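Side-chain contacts in topoisomerase I-like protein (Leishmania donovani, PDB 2B9S), which probably relaxes supercoiled DNA as the large subunit of a heterodimeric type IB topoisomerase, cutting and rejoining one strand, and is held here as a vanadate complex with nicked DNA: residues D[56-59]-D[60-64]; D[277-280]-D[281-285]; D[352-355]-D[356-360]. All coordinates share one frame; numbering follows the deposited sequence.

Interaction 1: D[56-59]-D[60-64]; sequences EEEV and ATMFA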
# COMPACT_ATOMS: atom_id res chain seq x y z
N GLU D 56 -3.63 30.35 -8.10
CA GLU D 56 -3.61 30.69 -6.68
C GLU D 56 -4.91 30.26 -6.02
O GLU D 56 -4.90 29.76 -4.90
CB GLU D 56 -3.43 32.21 -6.46
CG GLU D 56 -2.11 32.76 -6.95
CD GLU D 56 -2.12 34.26 -7.14
OE1 GLU D 56 -3.18 34.89 -7.04
OE2 GLU D 56 -1.05 34.84 -7.39
N GLU D 57 -6.02 30.48 -6.72
CA GLU D 57 -7.34 30.23 -6.21
C GLU D 57 -7.59 28.74 -6.01
O GLU D 57 -8.28 28.33 -5.06
CB GLU D 57 -8.39 30.81 -7.16
CG GLU D 57 -9.80 30.51 -6.70
CD GLU D 57 -10.85 30.72 -7.77
OE1 GLU D 57 -11.19 31.89 -8.08
OE2 GLU D 57 -11.36 29.71 -8.28
N GLU D 58 -7.08 27.94 -6.94
CA GLU D 58 -7.25 26.50 -6.88
C GLU D 58 -6.59 25.94 -5.62
O GLU D 58 -7.18 25.11 -4.93
CB GLU D 58 -6.66 25.85 -8.13
CG GLU D 58 -6.70 24.32 -8.11
CD GLU D 58 -6.04 23.69 -9.32
OE1 GLU D 58 -5.13 24.31 -9.93
OE2 GLU D 58 -6.42 22.53 -9.62
N VAL D 59 -5.36 26.40 -5.34
CA VAL D 59 -4.59 25.95 -4.18
C VAL D 59 -5.16 26.47 -2.84
O VAL D 59 -5.23 25.71 -1.87
CB VAL D 59 -3.08 26.22 -4.38
CG1 VAL D 59 -2.25 25.80 -3.15
CG2 VAL D 59 -2.59 25.47 -5.61
N ALA D 60 -5.58 27.73 -2.81
CA ALA D 60 -6.35 28.29 -1.69
C ALA D 60 -7.60 27.47 -1.37
O ALA D 60 -7.92 27.23 -0.21
CB ALA D 60 -6.74 29.77 -1.97
N THR D 61 -8.32 27.04 -2.41
CA THR D 61 -9.58 26.31 -2.27
C THR D 61 -9.32 24.93 -1.68
O THR D 61 -10.14 24.42 -0.94
CB THR D 61 -10.35 26.20 -3.67
OG1 THR D 61 -10.57 27.52 -4.20
CG2 THR D 61 -11.71 25.49 -3.55
N MET D 62 -8.21 24.31 -2.05
CA MET D 62 -7.81 23.00 -1.54
C MET D 62 -7.76 22.96 0.01
O MET D 62 -8.31 22.06 0.63
CB MET D 62 -6.46 22.61 -2.12
CG MET D 62 -6.48 22.07 -3.51
SD MET D 62 -4.78 21.94 -4.11
CE MET D 62 -5.16 21.65 -5.86
N PHE D 63 -7.11 23.96 0.58
CA PHE D 63 -7.02 24.20 2.02
C PHE D 63 -8.35 24.63 2.66
O PHE D 63 -8.79 24.01 3.64
CB PHE D 63 -5.96 25.28 2.25
CG PHE D 63 -5.63 25.56 3.71
CD1 PHE D 63 -4.94 24.63 4.48
CD2 PHE D 63 -6.01 26.76 4.30
CE1 PHE D 63 -4.63 24.89 5.81
CE2 PHE D 63 -5.70 27.03 5.64
CZ PHE D 63 -5.00 26.09 6.39
N ALA D 64 -8.96 25.69 2.12
CA ALA D 64 -10.24 26.25 2.60
C ALA D 64 -11.31 25.21 2.86
O ALA D 64 -12.06 25.29 3.83
CB ALA D 64 -10.77 27.33 1.60
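Glu56 and Ala60 meet through the backbone of helix 54-64: Ala60 N donates to Glu56 O at 3.0 Å, nearly straight at 171°, and the same oxygen also accepts a bond from Trp85 NE1. The Glu56 carboxylate turns off the helix, OE2 to a salt bridge with Arg92 NE and OE1 to the backbone N of Thr53. One residue on, Glu57 O takes two bonds from Thr61, from N at 2.9 Å and from OG1 at 2.6 Å, which arrive on opposite faces of the carbonyl plane. With OG1 beside its own backbone N (chi1 -56°), the Thr61 hydroxyl leans back over the preceding turn, and it is also bonded to His39 NE2. The side chains of Glu57 and Thr61 run side by side; Glu57 OE2 is bonded to Tyr36 OH and His39 N, and OE1 to Gly40 N. Glu58 O accepts Met62 N (3.2 Å), and Met62 CE lies against the aliphatic part of the glutamate, 3.8 Å from Glu58 CG, while Glu58 OE2 goes on to a salt bridge with Arg178. Val59 offers CG2 to Met62 SD at 4.4 Å, a loose apolar contact. Around these buried helical turns of the DNA-binding fragment, helix 75-89 packs on Glu56, Val59 and Ala60, strand 175-176 brings Leu175 to Val59 and Met62, and helix 105-119 sets Ile107 against Thr61 and Ala64.

Interaction 2: D[277-280]-D[281-285]; sequences RAVA and MYFID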
# COMPACT_ATOMS: atom_id res chain seq x y z
N ARG D 277 21.80 -10.77 12.98
CA ARG D 277 21.07 -11.43 11.88
C ARG D 277 20.14 -12.54 12.38
O ARG D 277 18.99 -12.64 11.92
CB ARG D 277 22.05 -11.98 10.84
CG ARG D 277 21.41 -12.36 9.50
CD ARG D 277 22.48 -12.77 8.48
NE ARG D 277 23.17 -14.00 8.90
CZ ARG D 277 24.27 -14.49 8.34
NH1 ARG D 277 24.87 -13.87 7.32
NH2 ARG D 277 24.78 -15.62 8.81
N ALA D 278 20.62 -13.34 13.34
CA ALA D 278 19.85 -14.43 13.99
C ALA D 278 18.63 -13.97 14.78
O ALA D 278 17.55 -14.57 14.68
CB ALA D 278 20.77 -15.26 14.89
N VAL D 279 18.79 -12.93 15.59
CA VAL D 279 17.67 -12.39 16.38
C VAL D 279 16.63 -11.72 15.46
O VAL D 279 15.42 -11.80 15.70
CB VAL D 279 18.18 -11.43 17.50
CG1 VAL D 279 17.05 -10.81 18.29
CG2 VAL D 279 19.13 -12.20 18.45
N ALA D 280 17.11 -11.09 14.38
CA ALA D 280 16.23 -10.43 13.43
C ALA D 280 15.39 -11.46 12.70
O ALA D 280 14.16 -11.31 12.58
CB ALA D 280 17.01 -9.56 12.45
N MET D 281 16.04 -12.53 12.24
CA MET D 281 15.26 -13.58 11.58
C MET D 281 14.36 -14.38 12.54
O MET D 281 13.29 -14.83 12.15
CB MET D 281 16.10 -14.42 10.58
CG MET D 281 17.28 -15.15 11.08
SD MET D 281 18.40 -15.57 9.71
CE MET D 281 17.76 -17.18 9.23
N TYR D 282 14.76 -14.46 13.80
CA TYR D 282 13.90 -14.97 14.85
C TYR D 282 12.62 -14.13 15.04
O TYR D 282 11.52 -14.69 15.19
CB TYR D 282 14.68 -15.03 16.17
CG TYR D 282 13.84 -15.35 17.39
CD1 TYR D 282 13.49 -16.68 17.69
CD2 TYR D 282 13.43 -14.34 18.25
CE1 TYR D 282 12.73 -16.98 18.82
CE2 TYR D 282 12.66 -14.63 19.38
CZ TYR D 282 12.32 -15.95 19.66
OH TYR D 282 11.56 -16.25 20.79
N PHE D 283 12.77 -12.80 15.06
CA PHE D 283 11.63 -11.88 15.14
C PHE D 283 10.72 -11.96 13.93
O PHE D 283 9.51 -11.98 14.08
CB PHE D 283 12.07 -10.42 15.33
CG PHE D 283 12.59 -10.10 16.70
CD1 PHE D 283 12.38 -10.96 17.78
CD2 PHE D 283 13.25 -8.90 16.93
CE1 PHE D 283 12.87 -10.67 19.04
CE2 PHE D 283 13.72 -8.58 18.19
CZ PHE D 283 13.53 -9.48 19.26
N ILE D 284 11.31 -11.96 12.73
CA ILE D 284 10.56 -12.01 11.47
C ILE D 284 9.79 -13.33 11.33
O ILE D 284 8.62 -13.35 10.91
CB ILE D 284 11.51 -11.78 10.25
CG1 ILE D 284 12.04 -10.34 10.26
CG2 ILE D 284 10.82 -12.12 8.94
CD1 ILE D 284 13.16 -10.07 9.27
N ASP D 285 10.45 -14.43 11.71
CA ASP D 285 9.83 -15.74 11.77
C ASP D 285 8.70 -15.83 12.80
O ASP D 285 7.55 -16.11 12.44
CB ASP D 285 10.88 -16.82 12.04
CG ASP D 285 10.29 -18.22 12.25
OD1 ASP D 285 9.09 -18.44 11.97
OD2 ASP D 285 11.04 -19.10 12.69
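Val279 and Phe283, one helical turn apart, make the main side-chain contact: Val279 CG1 sits over a face of the Phe283 ring, 4.1 Å from its centroid and 21° off the normal, a CH-pi contact whose nearest ring atom is CZ. The two side chains run alongside each other in the same direction. Val279 O lies over the same face, 3.4 Å from Phe283 CG and displaced toward the rim, while accepting the bond from Phe283 N at 2.9 Å. Phe283 CG stands beside its own backbone N (chi1 -74°), which swings the ring back over the preceding turn. On another side of the helix Met281 CG takes the place between backbone N and carbonyl carbon (chi1 59°), close to Arg277 O at 3.2 Å; with the chain extended at chi2, this brings Met281 SD to 4.4 Å from Arg277 CG, and the bend at chi3 then turns only the methyl CE. Arg277 O itself receives Met281 N, and the same i to i+4 pattern joins Tyr282 N to Ala278 O and Ile284 N to Ala280 O.

Farther out, helix 341-351 lays Leu346 and Phe350 on Val279 and Leu347 on Phe283, whose ring also meets Phe323 edge-to-face. Helix 236-266 backs Met281 with Ile259 and Tyr263, and Leu369 of helix 366-373 covers Ala280 and Ile284. The side chains that leave these two turns are mostly apolar and buried against neighbouring helices, and even Arg277 meets Met281 through its aliphatic CG; the buried N-H and C=O groups named above are paired within the helix.

Interaction 3: D[352-355]-D[356-360]; sequences RRKS and PGMDI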
# COMPACT_ATOMS: atom_id res chain seq x y z
N ARG D 352 22.92 -2.69 26.01
CA ARG D 352 23.31 -2.34 27.39
C ARG D 352 23.73 -0.88 27.66
O ARG D 352 23.20 -0.23 28.58
CB ARG D 352 24.27 -3.37 28.03
CG ARG D 352 25.69 -3.39 27.53
CD ARG D 352 26.55 -4.18 28.49
NE ARG D 352 27.20 -3.35 29.50
CZ ARG D 352 28.51 -3.11 29.51
NH1 ARG D 352 29.26 -3.64 28.55
NH2 ARG D 352 29.07 -2.34 30.46
N ARG D 353 24.66 -0.33 26.91
CA ARG D 353 25.08 1.02 27.30
C ARG D 353 24.63 2.09 26.28
O ARG D 353 25.16 3.19 26.25
CB ARG D 353 26.61 1.06 27.59
N LYS D 354 23.63 1.73 25.47
CA LYS D 354 23.20 2.53 24.34
C LYS D 354 22.10 3.52 24.73
O LYS D 354 21.26 3.22 25.57
CB LYS D 354 22.70 1.61 23.22
CG LYS D 354 23.78 0.83 22.59
CD LYS D 354 23.34 0.23 21.29
CE LYS D 354 24.49 -0.50 20.57
NZ LYS D 354 23.83 -1.43 19.61
N SER D 355 22.12 4.70 24.13
CA SER D 355 21.05 5.66 24.38
C SER D 355 19.76 5.25 23.61
O SER D 355 19.81 4.41 22.69
CB SER D 355 21.52 7.09 24.09
OG SER D 355 22.08 7.19 22.80
N PRO D 356 18.59 5.78 24.02
CA PRO D 356 17.29 5.32 23.44
C PRO D 356 17.15 5.45 21.91
O PRO D 356 16.55 4.58 21.27
CB PRO D 356 16.25 6.19 24.17
CG PRO D 356 16.95 6.60 25.49
CD PRO D 356 18.39 6.82 25.06
N GLY D 357 17.74 6.49 21.33
CA GLY D 357 17.68 6.70 19.89
C GLY D 357 18.64 5.90 19.02
O GLY D 357 18.69 6.13 17.82
N MET D 358 19.42 4.99 19.60
CA MET D 358 20.38 4.20 18.82
C MET D 358 19.73 2.91 18.32
O MET D 358 18.80 2.38 18.97
CB MET D 358 21.62 3.91 19.67
CG MET D 358 22.59 5.11 19.83
SD MET D 358 23.98 4.84 20.99
CE MET D 358 24.91 3.56 20.16
N ASP D 359 20.20 2.40 17.17
CA ASP D 359 19.72 1.14 16.60
C ASP D 359 20.17 -0.06 17.42
O ASP D 359 21.34 -0.15 17.79
CB ASP D 359 20.29 0.87 15.19
CG ASP D 359 19.81 1.84 14.12
OD1 ASP D 359 18.89 2.65 14.37
OD2 ASP D 359 20.39 1.77 13.01
N ILE D 360 19.24 -1.00 17.60
CA ILE D 360 19.52 -2.32 18.18
C ILE D 360 20.36 -3.20 17.25
O ILE D 360 21.34 -3.81 17.68
CB ILE D 360 18.20 -3.08 18.47
CG1 ILE D 360 17.36 -2.31 19.49
CG2 ILE D 360 18.50 -4.50 18.97
CD1 ILE D 360 15.94 -2.81 19.60
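Met358 N donates to Ser355 O at 3.2 Å and 163°, the bond that closes a type I beta turn from Ser355 to Met358. The donor stands well above the carbonyl plane, 49° out of it. Two weak bonds accompany it: Lys354 NZ reaches Asp359 O at 3.3 Å, and Ser355 N points to Met358 SD at 3.7 Å. The same ammonium group also donates to Phe350 O and makes a long, weak ion pair with Asp362.

This turn belongs to the loop between helices 341-351 and 366-373 of the catalytic core. Its outgoing arm is held by backbone hydrogen bonds of Met358 with Val310 and Ile360 with Leu308, and the Pro356 carbonyl, as acceptor, is bonded to the backbone of Glu311.

Packing is provided mainly by Met358. Its side chain crosses that of Lys354 at about a right angle, the methyl CE set against the lysine methylenes, 3.8 Å from Lys354 CG and little farther from CD. The bend at chi3 turns CE that way. Met358 SD also faces Ser355 OG at 3.5 Å; with OG between its backbone N and carbonyl carbon (chi1 53°), the hydroxyl is held near the sulfur. The Ser355-Pro356 linkage itself brings Ser355 CB within 3.3 Å of Pro356 CD.

In the fold
Interactions 1 and 2 are buried single-helix contacts, whereas interaction 3 is a surface turn. The two helices share backbone i to i+4 bonding but differ in side chains: 56-64 turns glutamate carboxylates outward to basic and polar neighbours, and 277-285 is mostly apolar and aromatic. Interaction 1 belongs to the DNA-binding fragment, with its centre 48 Å from that of interaction 2 across the chain's centre. Interactions 2 and 3 lie in the catalytic core, their nearest atoms about 6 Å apart without touching; helix 341-351, which packs on 277-285, leads into the 352-360 loop, and its Phe350 serves both, through its side chain at Val279 and its carbonyl at Lys354.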